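Local atomic coordinates of transcription factor tau subunit sfc1 (Schizosaccharomyces pombe, PDB entry 4BJI), a protein that forms part of TFIIIC, which binds internal promoters of tRNA and 5S RNA genes and assembles the TFIIIB-containing complex that recruits RNA polymerase III, this piece being sfc1's DNA-binding domain. Residues A[145-158]-A[171-185]. Numbering follows the deposited sequence.
Sequences IVDPTIAPLLKDTQ and RSGRYYKVRDLMREK
Lys185 NZ sits between two oxygens of the opposite segment: it is salt-bridged to Asp147, donating to the syn lone pair of OD2 at 2.8 Å, and donates to Thr149 OG1 at 3.1 Å. The other carboxylate oxygen, OD1, takes the Thr149 backbone N in an Asx turn and the Thr149 hydroxyl from the same face, so one aspartate fixes both the turn and the lysine. With an alanine in place of Asp147, the Lys185 ammonium would probably lose its countercharge, and Thr149 N and OG1 the acceptor that closes the turn. From the loop before helix 151-155, Ile150 CD1 lies 3.8 Å from Met182 CG, and Ile145 CD1 meets the selenomethionine SE. Helix 151-155 runs at 163° to helix 172-185, with Leu153 a knob among Arg174, Lys177, Val178 and Leu181. Leu153 CB and Leu154 CD2 press on Val178 CG2, while Ile150 CG2 meets Val178 CG1. Arg174, bent at chi2 (61°) and chi3, donates from NH1 to Leu153 O at 2.9 Å, in the carbonyl plane, while Leu153 CD2 lies over one guanidinium face. Glu208 pairs with both Arg174 NE and Arg171 NH2. Polar bonds at both ends of an aliphatic seam are consistent with a fixed register between 145-158 and helix 172-189.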
loop_
_atom_site.group_PDB
_atom_site.type_symbol
_atom_site.label_atom_id
_atom_site.label_comp_id
_atom_site.label_asym_id
_atom_site.label_seq_id
_atom_site.Cartn_x
_atom_site.Cartn_y
_atom_site.Cartn_z
ATOM N N ILE A 145 1.293 7.120 5.778
ATOM C CA ILE A 145 0.442 7.580 6.875
ATOM C C ILE A 145 1.203 8.664 7.633
ATOM O O ILE A 145 2.173 8.388 8.368
ATOM C CB ILE A 145 0.061 6.431 7.815
ATOM C CG1 ILE A 145 -0.689 5.359 7.060
ATOM C CG2 ILE A 145 -0.766 7.008 8.986
ATOM C CD1 ILE A 145 -0.931 4.157 7.908
ATOM N N VAL A 146 0.786 9.913 7.447
ATOM C CA VAL A 146 1.476 11.025 8.105
ATOM C C VAL A 146 0.699 11.541 9.317
ATOM O O VAL A 146 1.220 12.328 10.143
ATOM C CB VAL A 146 1.749 12.219 7.145
ATOM C CG1 VAL A 146 2.628 11.749 5.976
ATOM C CG2 VAL A 146 0.464 12.875 6.657
ATOM N N ASP A 147 -0.555 11.126 9.458
ATOM C CA ASP A 147 -1.399 11.535 10.591
ATOM C C ASP A 147 -0.610 11.351 11.885
ATOM O O ASP A 147 -0.188 10.226 12.177
ATOM C CB ASP A 147 -2.645 10.669 10.610
ATOM C CG ASP A 147 -3.633 11.026 11.701
ATOM O OD1 ASP A 147 -3.190 11.456 12.781
ATOM O OD2 ASP A 147 -4.838 10.840 11.491
ATOM N N PRO A 148 -0.351 12.429 12.645
ATOM C CA PRO A 148 0.561 12.355 13.785
ATOM C C PRO A 148 -0.004 11.617 14.990
ATOM O O PRO A 148 0.764 11.345 15.947
ATOM C CB PRO A 148 0.870 13.851 14.073
ATOM C CG PRO A 148 -0.300 14.571 13.590
ATOM C CD PRO A 148 -0.756 13.817 12.351
ATOM N N THR A 149 -1.289 11.310 14.977
ATOM C CA THR A 149 -1.883 10.508 16.031
ATOM C C THR A 149 -1.824 9.019 15.699
ATOM O O THR A 149 -1.897 8.182 16.590
ATOM C CB THR A 149 -3.340 10.918 16.304
ATOM O OG1 THR A 149 -4.189 10.559 15.194
ATOM C CG2 THR A 149 -3.412 12.370 16.559
ATOM N N ILE A 150 -1.691 8.657 14.429
ATOM C CA ILE A 150 -1.669 7.247 14.024
ATOM C C ILE A 150 -0.250 6.758 13.734
ATOM O O ILE A 150 0.141 5.640 14.097
ATOM C CB ILE A 150 -2.569 7.024 12.800
ATOM C CG1 ILE A 150 -4.001 7.424 13.194
ATOM C CG2 ILE A 150 -2.473 5.583 12.350
ATOM C CD1 ILE A 150 -5.078 7.308 12.077
ATOM N N ALA A 151 0.549 7.560 13.052
ATOM C CA ALA A 151 1.850 7.101 12.652
ATOM C C ALA A 151 2.720 6.560 13.813
ATOM O O ALA A 151 3.378 5.537 13.635
ATOM C CB ALA A 151 2.558 8.205 11.881
ATOM N N PRO A 152 2.722 7.217 14.991
ATOM C CA PRO A 152 3.564 6.673 16.077
ATOM C C PRO A 152 3.161 5.279 16.510
ATOM O O PRO A 152 4.004 4.505 17.003
ATOM C CB PRO A 152 3.352 7.666 17.227
ATOM C CG PRO A 152 2.945 8.939 16.553
ATOM C CD PRO A 152 2.085 8.488 15.371
ATOM N N LEU A 153 1.889 4.924 16.335
ATOM C CA LEU A 153 1.434 3.587 16.712
ATOM C C LEU A 153 2.169 2.496 15.927
ATOM O O LEU A 153 2.422 1.402 16.434
ATOM C CB LEU A 153 -0.064 3.419 16.504
ATOM C CG LEU A 153 -0.964 4.264 17.400
ATOM C CD1 LEU A 153 -2.416 4.186 16.928
ATOM C CD2 LEU A 153 -0.848 3.828 18.775
ATOM N N LEU A 154 2.433 2.770 14.645
ATOM C CA LEU A 154 3.170 1.773 13.873
ATOM C C LEU A 154 4.677 2.021 13.883
ATOM O O LEU A 154 5.442 1.033 13.763
ATOM C CB LEU A 154 2.637 1.601 12.447
ATOM C CG LEU A 154 1.190 1.147 12.333
ATOM C CD1 LEU A 154 0.783 1.029 10.873
ATOM C CD2 LEU A 154 0.947 -0.176 13.053
ATOM N N LYS A 155 5.144 3.245 14.102
ATOM C CA LYS A 155 6.578 3.460 14.193
ATOM C C LYS A 155 7.192 2.798 15.437
ATOM O O LYS A 155 8.303 2.279 15.379
ATOM C CB LYS A 155 6.890 4.952 14.216
ATOM C CG LYS A 155 8.373 5.228 14.263
ATOM C CD LYS A 155 8.645 6.721 14.295
ATOM C CE LYS A 155 10.131 7.000 14.588
ATOM N NZ LYS A 155 10.743 8.028 13.683
ATOM N N ASP A 156 6.483 2.826 16.553
ATOM C CA ASP A 156 7.083 2.447 17.818
ATOM C C ASP A 156 6.885 0.978 18.145
ATOM O O ASP A 156 7.483 0.455 19.084
ATOM C CB ASP A 156 6.510 3.253 18.979
ATOM C CG ASP A 156 6.784 4.744 18.876
ATOM O OD1 ASP A 156 7.627 5.164 18.072
ATOM O OD2 ASP A 156 6.139 5.506 19.631
ATOM N N THR A 157 6.017 0.280 17.419
ATOM C CA THR A 157 5.633 -1.051 17.845
ATOM C C THR A 157 6.683 -2.107 17.541
ATOM O O THR A 157 7.336 -2.054 16.486
ATOM C CB THR A 157 4.244 -1.420 17.241
ATOM O OG1 THR A 157 3.772 -2.605 17.814
ATOM C CG2 THR A 157 4.289 -1.584 15.726
ATOM N N GLN A 158 6.848 -3.052 18.452
ATOM C CA GLN A 158 7.792 -4.127 18.224
ATOM C C GLN A 158 7.261 -5.088 17.183
ATOM O O GLN A 158 6.222 -5.706 17.374
ATOM C CB GLN A 158 8.067 -4.860 19.535
ATOM C CG GLN A 158 9.059 -6.016 19.417
ATOM C CD GLN A 158 9.341 -6.697 20.727
ATOM O OE1 GLN A 158 9.620 -6.053 21.728
ATOM N NE2 GLN A 158 9.291 -8.019 20.713
ATOM N N ARG A 171 1.929 -6.862 15.351
ATOM C CA ARG A 171 1.160 -7.591 16.347
ATOM C C ARG A 171 -0.326 -7.315 16.142
ATOM O O ARG A 171 -0.726 -6.164 15.906
ATOM C CB ARG A 171 1.630 -7.172 17.748
ATOM C CG ARG A 171 0.926 -7.867 18.889
ATOM C CD ARG A 171 1.549 -7.384 20.179
ATOM N NE ARG A 171 1.080 -6.056 20.528
ATOM C CZ ARG A 171 1.802 -4.948 20.515
ATOM N NH1 ARG A 171 3.099 -5.001 20.181
ATOM N NH2 ARG A 171 1.244 -3.745 20.859
ATOM N N SER A 172 -1.153 -8.346 16.256
ATOM C CA SER A 172 -2.558 -8.215 15.899
ATOM C C SER A 172 -3.278 -7.086 16.644
ATOM O O SER A 172 -3.979 -6.306 16.006
ATOM C CB SER A 172 -3.327 -9.535 16.050
ATOM O OG SER A 172 -3.414 -9.925 17.402
ATOM N N GLY A 173 -3.124 -6.951 17.946
ATOM C CA GLY A 173 -3.908 -5.925 18.626
ATOM C C GLY A 173 -3.517 -4.522 18.231
ATOM O O GLY A 173 -4.341 -3.617 18.211
ATOM N N ARG A 174 -2.247 -4.334 17.918
ATOM C CA ARG A 174 -1.779 -3.025 17.471
ATOM C C ARG A 174 -2.264 -2.748 16.040
ATOM O O ARG A 174 -2.746 -1.654 15.727
ATOM C CB ARG A 174 -0.262 -2.952 17.548
ATOM C CG ARG A 174 0.353 -1.678 16.963
ATOM C CD ARG A 174 -0.059 -0.377 17.629
ATOM N NE ARG A 174 0.001 -0.377 19.092
ATOM C CZ ARG A 174 0.817 0.372 19.814
ATOM N NH1 ARG A 174 1.753 1.105 19.254
ATOM N NH2 ARG A 174 0.702 0.327 21.132
ATOM N N TYR A 175 -2.150 -3.751 15.171
ATOM C CA TYR A 175 -2.628 -3.614 13.803
ATOM C C TYR A 175 -4.092 -3.241 13.713
ATOM O O TYR A 175 -4.457 -2.335 12.970
ATOM C CB TYR A 175 -2.405 -4.935 13.056
ATOM C CG TYR A 175 -2.708 -4.869 11.597
ATOM C CD1 TYR A 175 -1.827 -4.296 10.688
ATOM C CD2 TYR A 175 -3.894 -5.399 11.110
ATOM C CE1 TYR A 175 -2.120 -4.257 9.330
ATOM C CE2 TYR A 175 -4.174 -5.371 9.741
ATOM C CZ TYR A 175 -3.275 -4.798 8.894
ATOM O OH TYR A 175 -3.567 -4.732 7.528
ATOM N N TYR A 176 -4.926 -3.913 14.475
ATOM C CA TYR A 176 -6.370 -3.669 14.380
ATOM C C TYR A 176 -6.779 -2.389 15.097
ATOM O O TYR A 176 -7.746 -1.749 14.679
ATOM C CB TYR A 176 -7.164 -4.933 14.795
ATOM C CG TYR A 176 -7.031 -6.039 13.752
ATOM C CD1 TYR A 176 -7.508 -5.849 12.459
ATOM C CD2 TYR A 176 -6.411 -7.244 14.051
ATOM C CE1 TYR A 176 -7.384 -6.820 11.502
ATOM C CE2 TYR A 176 -6.257 -8.230 13.076
ATOM C CZ TYR A 176 -6.750 -7.998 11.818
ATOM O OH TYR A 176 -6.597 -8.979 10.836
ATOM N N LYS A 177 -6.016 -1.951 16.102
ATOM C CA LYS A 177 -6.233 -0.611 16.665
ATOM C C LYS A 177 -5.984 0.450 15.598
ATOM O O LYS A 177 -6.820 1.345 15.390
ATOM C CB LYS A 177 -5.355 -0.362 17.867
ATOM C CG LYS A 177 -5.379 1.137 18.262
ATOM C CD LYS A 177 -4.533 1.443 19.480
ATOM C CE LYS A 177 -5.267 1.003 20.727
ATOM N NZ LYS A 177 -4.558 1.503 21.982
ATOM N N VAL A 178 -4.871 0.346 14.872
ATOM C CA VAL A 178 -4.555 1.276 13.806
ATOM C C VAL A 178 -5.640 1.236 12.727
ATOM O O VAL A 178 -6.133 2.283 12.276
ATOM C CB VAL A 178 -3.179 0.947 13.233
ATOM C CG1 VAL A 178 -2.979 1.702 11.907
ATOM C CG2 VAL A 178 -2.136 1.362 14.233
ATOM N N ARG A 179 -6.048 0.046 12.315
ATOM C CA ARG A 179 -7.089 -0.075 11.295
ATOM C C ARG A 179 -8.396 0.593 11.770
ATOM O O ARG A 179 -9.037 1.329 10.990
ATOM C CB ARG A 179 -7.258 -1.563 10.920
ATOM C CG ARG A 179 -8.127 -1.868 9.696
ATOM C CD ARG A 179 -9.640 -1.748 9.953
ATOM N NE ARG A 179 -10.080 -2.430 11.165
ATOM C CZ ARG A 179 -10.390 -3.717 11.275
ATOM N NH1 ARG A 179 -10.325 -4.522 10.228
ATOM N NH2 ARG A 179 -10.777 -4.202 12.450
ATOM N N ASP A 180 -8.787 0.349 13.007
ATOM C CA ASP A 180 -10.020 0.947 13.535
ATOM C C ASP A 180 -9.924 2.458 13.573
ATOM O O ASP A 180 -10.919 3.143 13.259
ATOM C CB ASP A 180 -10.343 0.383 14.901
ATOM C CG ASP A 180 -10.860 -1.076 14.838
ATOM O OD1 ASP A 180 -11.056 -1.648 13.735
ATOM O OD2 ASP A 180 -11.076 -1.637 15.905
ATOM N N LEU A 181 -8.787 2.994 13.971
ATOM C CA LEU A 181 -8.614 4.452 13.999
ATOM C C LEU A 181 -8.750 5.038 12.614
ATOM O O LEU A 181 -9.445 6.037 12.411
ATOM C CB LEU A 181 -7.248 4.802 14.527
ATOM C CG LEU A 181 -7.124 4.562 16.009
ATOM C CD1 LEU A 181 -5.665 4.649 16.373
ATOM C CD2 LEU A 181 -7.978 5.593 16.733
HETATM N N MSE A 182 -8.056 4.448 11.644
HETATM C CA MSE A 182 -8.121 4.912 10.256
HETATM C C MSE A 182 -9.554 4.820 9.717
HETATM O O MSE A 182 -10.045 5.750 9.049
HETATM C CB MSE A 182 -7.153 4.105 9.387
HETATM C CG MSE A 182 -5.687 4.366 9.780
HETATM SE SE MSE A 182 -4.434 3.258 8.843
HETATM C CE MSE A 182 -4.631 4.058 7.121
ATOM N N ARG A 183 -10.225 3.698 9.968
ATOM C CA ARG A 183 -11.577 3.499 9.445
ATOM C C ARG A 183 -12.509 4.569 10.000
ATOM O O ARG A 183 -13.284 5.184 9.274
ATOM C CB ARG A 183 -12.092 2.118 9.816
ATOM C CG ARG A 183 -13.452 1.824 9.200
ATOM C CD ARG A 183 -13.956 0.505 9.730
ATOM N NE ARG A 183 -14.151 0.632 11.168
ATOM C CZ ARG A 183 -13.934 -0.329 12.061
ATOM N NH1 ARG A 183 -13.511 -1.529 11.683
ATOM N NH2 ARG A 183 -14.144 -0.081 13.346
ATOM N N GLU A 184 -12.423 4.806 11.297
ATOM C CA GLU A 184 -13.280 5.817 11.929
ATOM C C GLU A 184 -13.033 7.187 11.321
ATOM O O GLU A 184 -13.979 7.914 10.993
ATOM C CB GLU A 184 -13.014 5.892 13.423
ATOM C CG GLU A 184 -14.005 6.815 14.141
ATOM C CD GLU A 184 -15.416 6.232 14.160
ATOM O OE1 GLU A 184 -15.563 4.983 14.290
ATOM O OE2 GLU A 184 -16.367 7.002 13.954
ATOM N N LYS A 185 -11.769 7.557 11.133
ATOM C CA LYS A 185 -11.479 8.868 10.540
ATOM C C LYS A 185 -12.022 8.912 9.108
ATOM O O LYS A 185 -12.657 9.911 8.701
ATOM C CB LYS A 185 -9.995 9.186 10.619
ATOM C CG LYS A 185 -9.484 9.437 12.020
ATOM C CD LYS A 185 -8.206 10.241 12.029
ATOM C CE LYS A 185 -7.721 10.499 13.453
ATOM N NZ LYS A 185 -6.656 11.466 13.472
HETATM O O HOH W 1 3.846 -4.919 16.187
HETATM O O HOH W 2 4.936 -7.255 19.354
#